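Local structure of glucokinase (Thermus thermophilus, 3VOV) at residues E202-G210 with V247-Y255; L177-L186 with L217-V225. The protein catalyses the ATP-dependent phosphorylation of glucose and probably related hexoses, as a zinc-containing sugar kinase of the ROK family. All blocks are in the same frame, centred on the assembly; numbering follows the deposited sequence.

Contact 1 of 2, residues E202-G210 with V247-Y255; sequences ELFRLFQAG and VALNAPEGY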
# COMPACT_ATOMS: atom_id res chain seq x y z
N GLU B 202 23.47 2.14 16.16
CA GLU B 202 23.67 0.70 15.95
C GLU B 202 23.08 0.31 14.57
O GLU B 202 23.74 -0.41 13.79
CB GLU B 202 23.07 -0.08 17.15
CG GLU B 202 22.84 -1.62 17.04
CD GLU B 202 24.09 -2.48 17.08
OE1 GLU B 202 25.23 -1.95 17.17
OE2 GLU B 202 23.94 -3.72 17.02
N LEU B 203 21.90 0.82 14.24
CA LEU B 203 21.30 0.56 12.92
C LEU B 203 22.23 0.97 11.77
O LEU B 203 22.44 0.20 10.83
CB LEU B 203 19.91 1.23 12.76
CG LEU B 203 19.22 1.06 11.39
CD1 LEU B 203 18.93 -0.42 11.06
CD2 LEU B 203 17.94 1.95 11.28
N PHE B 204 22.82 2.17 11.84
CA PHE B 204 23.69 2.62 10.76
C PHE B 204 25.04 1.84 10.69
O PHE B 204 25.62 1.66 9.62
CB PHE B 204 23.93 4.13 10.82
CG PHE B 204 22.70 5.00 10.55
CD1 PHE B 204 22.68 6.32 10.98
CD2 PHE B 204 21.59 4.51 9.84
CE1 PHE B 204 21.55 7.15 10.75
CE2 PHE B 204 20.47 5.32 9.60
CZ PHE B 204 20.45 6.65 10.05
N ARG B 205 25.54 1.38 11.84
CA ARG B 205 26.74 0.51 11.86
C ARG B 205 26.41 -0.81 11.15
O ARG B 205 27.15 -1.25 10.27
CB ARG B 205 27.17 0.24 13.33
CG ARG B 205 28.12 -0.98 13.51
CD ARG B 205 28.39 -1.37 14.97
NE ARG B 205 27.41 -2.33 15.49
CZ ARG B 205 27.27 -3.59 15.08
NH1 ARG B 205 28.03 -4.10 14.10
NH2 ARG B 205 26.35 -4.37 15.65
N LEU B 206 25.29 -1.43 11.53
CA LEU B 206 24.81 -2.64 10.87
C LEU B 206 24.67 -2.46 9.35
O LEU B 206 25.06 -3.34 8.56
CB LEU B 206 23.50 -3.10 11.50
CG LEU B 206 23.56 -3.77 12.87
CD1 LEU B 206 22.20 -3.77 13.51
CD2 LEU B 206 24.16 -5.21 12.75
N PHE B 207 24.11 -1.32 8.95
CA PHE B 207 23.98 -0.96 7.55
C PHE B 207 25.35 -0.91 6.84
O PHE B 207 25.57 -1.56 5.78
CB PHE B 207 23.23 0.38 7.40
CG PHE B 207 23.05 0.83 5.96
CD1 PHE B 207 21.87 0.54 5.28
CD2 PHE B 207 24.04 1.52 5.29
CE1 PHE B 207 21.67 0.96 3.97
CE2 PHE B 207 23.86 1.93 3.96
CZ PHE B 207 22.65 1.63 3.30
N GLN B 208 26.26 -0.13 7.42
CA GLN B 208 27.60 -0.00 6.85
C GLN B 208 28.36 -1.36 6.82
O GLN B 208 29.11 -1.62 5.89
CB GLN B 208 28.40 1.11 7.57
CG GLN B 208 27.90 2.53 7.28
CD GLN B 208 28.29 3.12 5.89
OE1 GLN B 208 27.95 2.58 4.81
NE2 GLN B 208 28.92 4.31 5.93
N ALA B 209 28.13 -2.22 7.81
CA ALA B 209 28.62 -3.59 7.78
C ALA B 209 27.94 -4.53 6.75
O ALA B 209 28.31 -5.72 6.66
CB ALA B 209 28.52 -4.21 9.20
N GLY B 210 26.93 -4.06 6.02
CA GLY B 210 26.24 -4.91 5.04
C GLY B 210 25.22 -5.89 5.58
O GLY B 210 24.88 -6.90 4.94
N VAL B 247 19.32 12.90 11.62
CA VAL B 247 19.19 11.54 11.16
C VAL B 247 19.46 11.47 9.65
O VAL B 247 20.18 10.57 9.20
CB VAL B 247 17.82 10.93 11.57
CG1 VAL B 247 17.59 9.65 10.89
CG2 VAL B 247 17.76 10.74 13.09
N ALA B 248 18.91 12.40 8.87
CA ALA B 248 19.16 12.37 7.43
C ALA B 248 20.62 12.79 7.10
O ALA B 248 21.31 12.14 6.32
CB ALA B 248 18.21 13.26 6.72
N LEU B 249 21.08 13.87 7.70
CA LEU B 249 22.42 14.39 7.36
C LEU B 249 23.58 13.45 7.77
O LEU B 249 24.58 13.39 7.07
CB LEU B 249 22.64 15.80 7.94
CG LEU B 249 21.64 16.89 7.48
CD1 LEU B 249 21.83 18.15 8.28
CD2 LEU B 249 21.82 17.21 6.03
N ASN B 250 23.44 12.70 8.85
CA ASN B 250 24.51 11.80 9.28
C ASN B 250 24.30 10.34 8.90
O ASN B 250 25.08 9.48 9.31
CB ASN B 250 24.77 11.97 10.78
CG ASN B 250 25.23 13.38 11.12
OD1 ASN B 250 26.20 13.88 10.54
ND2 ASN B 250 24.52 14.05 12.01
N ALA B 251 23.30 10.07 8.08
CA ALA B 251 23.03 8.72 7.60
C ALA B 251 24.11 8.22 6.63
O ALA B 251 24.74 9.02 5.94
CB ALA B 251 21.66 8.68 6.93
N PRO B 252 24.33 6.90 6.55
CA PRO B 252 25.22 6.34 5.51
C PRO B 252 24.97 6.93 4.12
O PRO B 252 23.85 7.39 3.83
CB PRO B 252 24.83 4.86 5.50
CG PRO B 252 24.51 4.59 6.94
CD PRO B 252 23.77 5.83 7.41
N GLU B 253 25.99 6.93 3.27
CA GLU B 253 25.82 7.49 1.92
C GLU B 253 24.81 6.75 1.02
O GLU B 253 24.16 7.38 0.14
CB GLU B 253 27.15 7.60 1.18
CG GLU B 253 27.12 8.74 0.15
CD GLU B 253 26.89 10.11 0.78
OE1 GLU B 253 27.51 10.40 1.85
OE2 GLU B 253 26.10 10.91 0.19
N GLY B 254 24.69 5.44 1.20
CA GLY B 254 23.62 4.68 0.54
C GLY B 254 22.23 5.24 0.83
O GLY B 254 21.30 5.10 0.01
N TYR B 255 22.07 5.89 2.00
CA TYR B 255 20.74 6.42 2.39
C TYR B 255 20.40 7.58 1.48
O TYR B 255 19.37 7.62 0.87
CB TYR B 255 20.73 6.86 3.86
CG TYR B 255 19.49 7.64 4.31
CD1 TYR B 255 18.38 6.97 4.86
CD2 TYR B 255 19.47 9.04 4.27
CE1 TYR B 255 17.27 7.68 5.31
CE2 TYR B 255 18.34 9.76 4.72
CZ TYR B 255 17.26 9.07 5.24
OH TYR B 255 16.16 9.78 5.65
O HOH W 1 28.56 6.48 4.13
O HOH W 2 26.37 4.15 2.42

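Contact 2 of 2, residues L177-L186 with L217-V225; sequences LEALAAGRAL and LVLQAARYV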
# COMPACT_ATOMS: atom_id res chain seq x y z
N LEU B 177 4.53 10.11 6.87
CA LEU B 177 5.96 10.10 6.61
C LEU B 177 6.75 9.93 7.92
O LEU B 177 7.70 9.12 7.99
CB LEU B 177 6.35 11.39 5.88
CG LEU B 177 7.83 11.63 5.59
CD1 LEU B 177 8.49 10.45 4.85
CD2 LEU B 177 8.01 12.97 4.79
N GLU B 178 6.35 10.66 8.97
CA GLU B 178 7.06 10.53 10.25
C GLU B 178 7.09 9.09 10.73
O GLU B 178 8.13 8.56 11.15
CB GLU B 178 6.38 11.38 11.34
CG GLU B 178 7.07 11.18 12.69
CD GLU B 178 6.71 12.28 13.68
OE1 GLU B 178 7.36 13.34 13.60
OE2 GLU B 178 5.78 12.10 14.50
N ALA B 179 5.94 8.46 10.69
CA ALA B 179 5.80 7.13 11.26
C ALA B 179 6.54 6.07 10.38
O ALA B 179 6.71 4.90 10.80
CB ALA B 179 4.34 6.78 11.38
N LEU B 180 6.95 6.47 9.18
CA LEU B 180 7.64 5.56 8.28
C LEU B 180 9.14 5.70 8.33
O LEU B 180 9.86 4.72 8.08
CB LEU B 180 7.22 5.82 6.82
CG LEU B 180 5.75 5.42 6.52
CD1 LEU B 180 5.38 5.98 5.12
CD2 LEU B 180 5.48 3.86 6.61
N ALA B 181 9.61 6.94 8.58
CA ALA B 181 10.99 7.30 8.25
C ALA B 181 11.73 8.14 9.29
O ALA B 181 12.93 8.44 9.12
CB ALA B 181 11.03 8.02 6.89
N ALA B 182 11.04 8.54 10.36
CA ALA B 182 11.74 9.32 11.39
C ALA B 182 12.78 8.45 12.10
O ALA B 182 12.71 7.22 12.06
CB ALA B 182 10.73 9.90 12.42
N GLY B 183 13.74 9.10 12.77
CA GLY B 183 14.61 8.47 13.75
C GLY B 183 13.95 7.45 14.61
O GLY B 183 14.39 6.32 14.65
N ARG B 184 12.88 7.81 15.30
CA ARG B 184 12.22 6.88 16.18
C ARG B 184 11.51 5.77 15.44
O ARG B 184 11.30 4.71 15.98
CB ARG B 184 11.23 7.58 17.10
CG ARG B 184 11.90 8.43 18.19
CD ARG B 184 10.87 9.12 19.06
NE ARG B 184 9.98 8.13 19.62
CZ ARG B 184 8.68 8.08 19.39
NH1 ARG B 184 7.96 7.12 19.97
NH2 ARG B 184 8.10 8.98 18.63
N ALA B 185 11.10 6.03 14.20
CA ALA B 185 10.50 4.97 13.38
C ALA B 185 11.55 3.91 13.00
O ALA B 185 11.31 2.71 13.06
CB ALA B 185 9.89 5.59 12.16
N LEU B 186 12.74 4.37 12.60
CA LEU B 186 13.83 3.44 12.30
C LEU B 186 14.19 2.58 13.50
O LEU B 186 14.36 1.36 13.39
CB LEU B 186 15.06 4.23 11.89
CG LEU B 186 15.03 5.05 10.60
CD1 LEU B 186 16.31 5.91 10.52
CD2 LEU B 186 14.94 4.13 9.36
N LEU B 217 15.68 -2.07 5.73
CA LEU B 217 14.92 -1.15 6.58
C LEU B 217 15.34 0.29 6.32
O LEU B 217 14.49 1.19 6.18
CB LEU B 217 15.22 -1.56 8.04
CG LEU B 217 14.48 -0.98 9.22
CD1 LEU B 217 14.78 -1.90 10.40
CD2 LEU B 217 14.97 0.43 9.46
N VAL B 218 16.65 0.53 6.27
CA VAL B 218 17.17 1.90 6.04
C VAL B 218 16.79 2.43 4.64
O VAL B 218 16.33 3.58 4.48
CB VAL B 218 18.69 1.98 6.25
CG1 VAL B 218 19.23 3.32 5.81
CG2 VAL B 218 19.04 1.78 7.71
N LEU B 219 16.99 1.59 3.62
CA LEU B 219 16.67 2.00 2.26
C LEU B 219 15.19 2.25 2.04
O LEU B 219 14.84 3.12 1.26
CB LEU B 219 17.19 0.96 1.24
CG LEU B 219 18.70 0.79 1.15
CD1 LEU B 219 19.06 -0.35 0.16
CD2 LEU B 219 19.41 2.06 0.80
N GLN B 220 14.33 1.46 2.67
CA GLN B 220 12.90 1.67 2.56
C GLN B 220 12.51 3.03 3.15
O GLN B 220 11.70 3.76 2.58
CB GLN B 220 12.10 0.54 3.24
CG GLN B 220 10.63 0.91 3.48
CD GLN B 220 9.79 -0.26 3.99
OE1 GLN B 220 9.14 -0.18 5.05
NE2 GLN B 220 9.78 -1.34 3.23
N ALA B 221 13.11 3.37 4.29
CA ALA B 221 12.86 4.68 4.94
C ALA B 221 13.37 5.81 4.07
O ALA B 221 12.70 6.83 3.90
CB ALA B 221 13.56 4.72 6.32
N ALA B 222 14.58 5.65 3.53
CA ALA B 222 15.12 6.64 2.56
C ALA B 222 14.19 6.88 1.36
O ALA B 222 13.94 8.04 0.98
CB ALA B 222 16.58 6.24 2.08
N ARG B 223 13.69 5.82 0.74
CA ARG B 223 12.76 6.00 -0.38
C ARG B 223 11.45 6.73 0.01
O ARG B 223 10.90 7.46 -0.80
CB ARG B 223 12.40 4.64 -1.02
CG ARG B 223 13.64 3.90 -1.68
CD ARG B 223 13.16 2.77 -2.60
NE ARG B 223 12.51 1.74 -1.81
CZ ARG B 223 13.15 0.79 -1.13
NH1 ARG B 223 14.48 0.70 -1.19
NH2 ARG B 223 12.45 -0.08 -0.43
N TYR B 224 10.90 6.45 1.20
CA TYR B 224 9.66 7.13 1.62
C TYR B 224 9.89 8.63 1.76
O TYR B 224 9.01 9.43 1.44
CB TYR B 224 9.10 6.57 2.92
CG TYR B 224 8.24 5.31 2.71
CD1 TYR B 224 7.12 5.34 1.87
CD2 TYR B 224 8.54 4.13 3.37
CE1 TYR B 224 6.29 4.17 1.70
CE2 TYR B 224 7.77 2.97 3.20
CZ TYR B 224 6.69 2.99 2.35
OH TYR B 224 5.96 1.87 2.23
N VAL B 225 11.09 9.00 2.20
CA VAL B 225 11.42 10.44 2.28
C VAL B 225 11.44 11.02 0.86
O VAL B 225 10.84 12.05 0.64
CB VAL B 225 12.73 10.71 3.02
CG1 VAL B 225 13.07 12.22 2.93
CG2 VAL B 225 12.61 10.25 4.52

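Contact 1 of 2, residues E202-G210 with V247-Y255
Phe-204, near the middle of helix 200-208, and Pro-252, the N-cap of helix 253-265, bring the two backbones closest, their CA atoms 6.6 Å apart. The proline ring illustrates how one rigid residue can serve two aromatics. Its CD sits over a face of the Phe-204 ring, 3.6 Å from the centroid, in a CH-pi contact that Ala-251 CA extends at 4.2 Å from that centroid. Beyond them the ring's CZ reaches Ala-251 CB and Val-247 CG1. Pro-252 CB meets Phe-207 CD2 at 3.4 Å; with CG anti to the backbone N (chi1 -180°), this second ring also brings its edge to Gly-254 CA. An alanine in place of Phe-204 is likely to leave Pro-252 CD and Ala-251 without their aromatic face and open a gap beside Val-247. Gln-208, bent at chi2, lays CD against Pro-252 CB and reaches the start of the helix through water: its NE2 donates to a water that also accepts from Glu-253 N at 2.7 Å. Behind this junction, helix 212-236 packs against Phe-207 and Tyr-255, while Val-247 touches helix 183-194 and strand 127-132.

Contact 2 of 2, residues L177-L186 with L217-V225
Leu-180 lays its CD1 methyl almost squarely over the ring of Tyr-224, a CH-pi contact 3.8 Å from the centroid and only 13° off the ring normal. Followed outward, the leucine shows how a single branch can carry a contact: CB lies 4.1 Å from Tyr-224 CD2, chi1 of -69° sets CG anti to the carbonyl carbon, and the extended chi2 then carries CD1 over the centre of the ring, closest to its CD1 and CG. The short helix 177-181 runs nearly antiparallel to helix 217-225, at 156°, with an axis separation of 9.2 Å. The backbones come closest at Ala-181 and Ala-221, whose CA atoms lie 4.6 Å apart, an approach that two methyl side chains can accommodate. There Ala-181 CB rests against Val-225 CG2 and the carbonyl oxygen of Ala-221.

On one flank Leu-177 sends CD1 to the backbone of Tyr-224, 3.6 Å from its O, and on to Val-225 CG2. On the other, beyond the break at Ala-182, which caps helix 183-194, Leu-186 CD2 touches both Leu-217 CD2 and Ala-221 CB; its 3.4 Å approach to the alanine methyl is tighter than usual for two carbons. Tyr-224 points its hydroxyl out of this greasy layer to the carbonyl oxygen of Gly-165 of the second subunit, with which it is hydrogen-bonded. Leu-177 directly follows the zinc ligand Cys-176, so the contact also ties the end of the metal-binding loop to helix 212-236. Every touching residue is buried and the meeting groups are mainly methyls, one aromatic face and backbone carbonyls, which implies that shape and exclusion of water, rather than polar pairing, hold the two segments together.

Contacts 1 and 2 lie with their centres 12 Å apart on the same side of the chain's centre, and their segments alternate along the sequence: 177-186, 202-210, 217-225, 247-255. Helices 183-194, 200-208 and 212-236 follow one another, and the chain then passes through strand 240-244 before reaching helices 246-249 and 253-265. The two contacts touch directly, Phe-207 CD1 meeting Val-218 CB at 3.6 Å and Leu-203 CD2 meeting Leu-186 CB at 3.7 Å. Together they join mutually packed helices, Val-247 touching strand 127-132 and Leu-177 and Ala-181 strand 136-142 of the same sheet. Contact 2 links these helices to the zinc site and the second subunit, whereas contact 1 lies away from both.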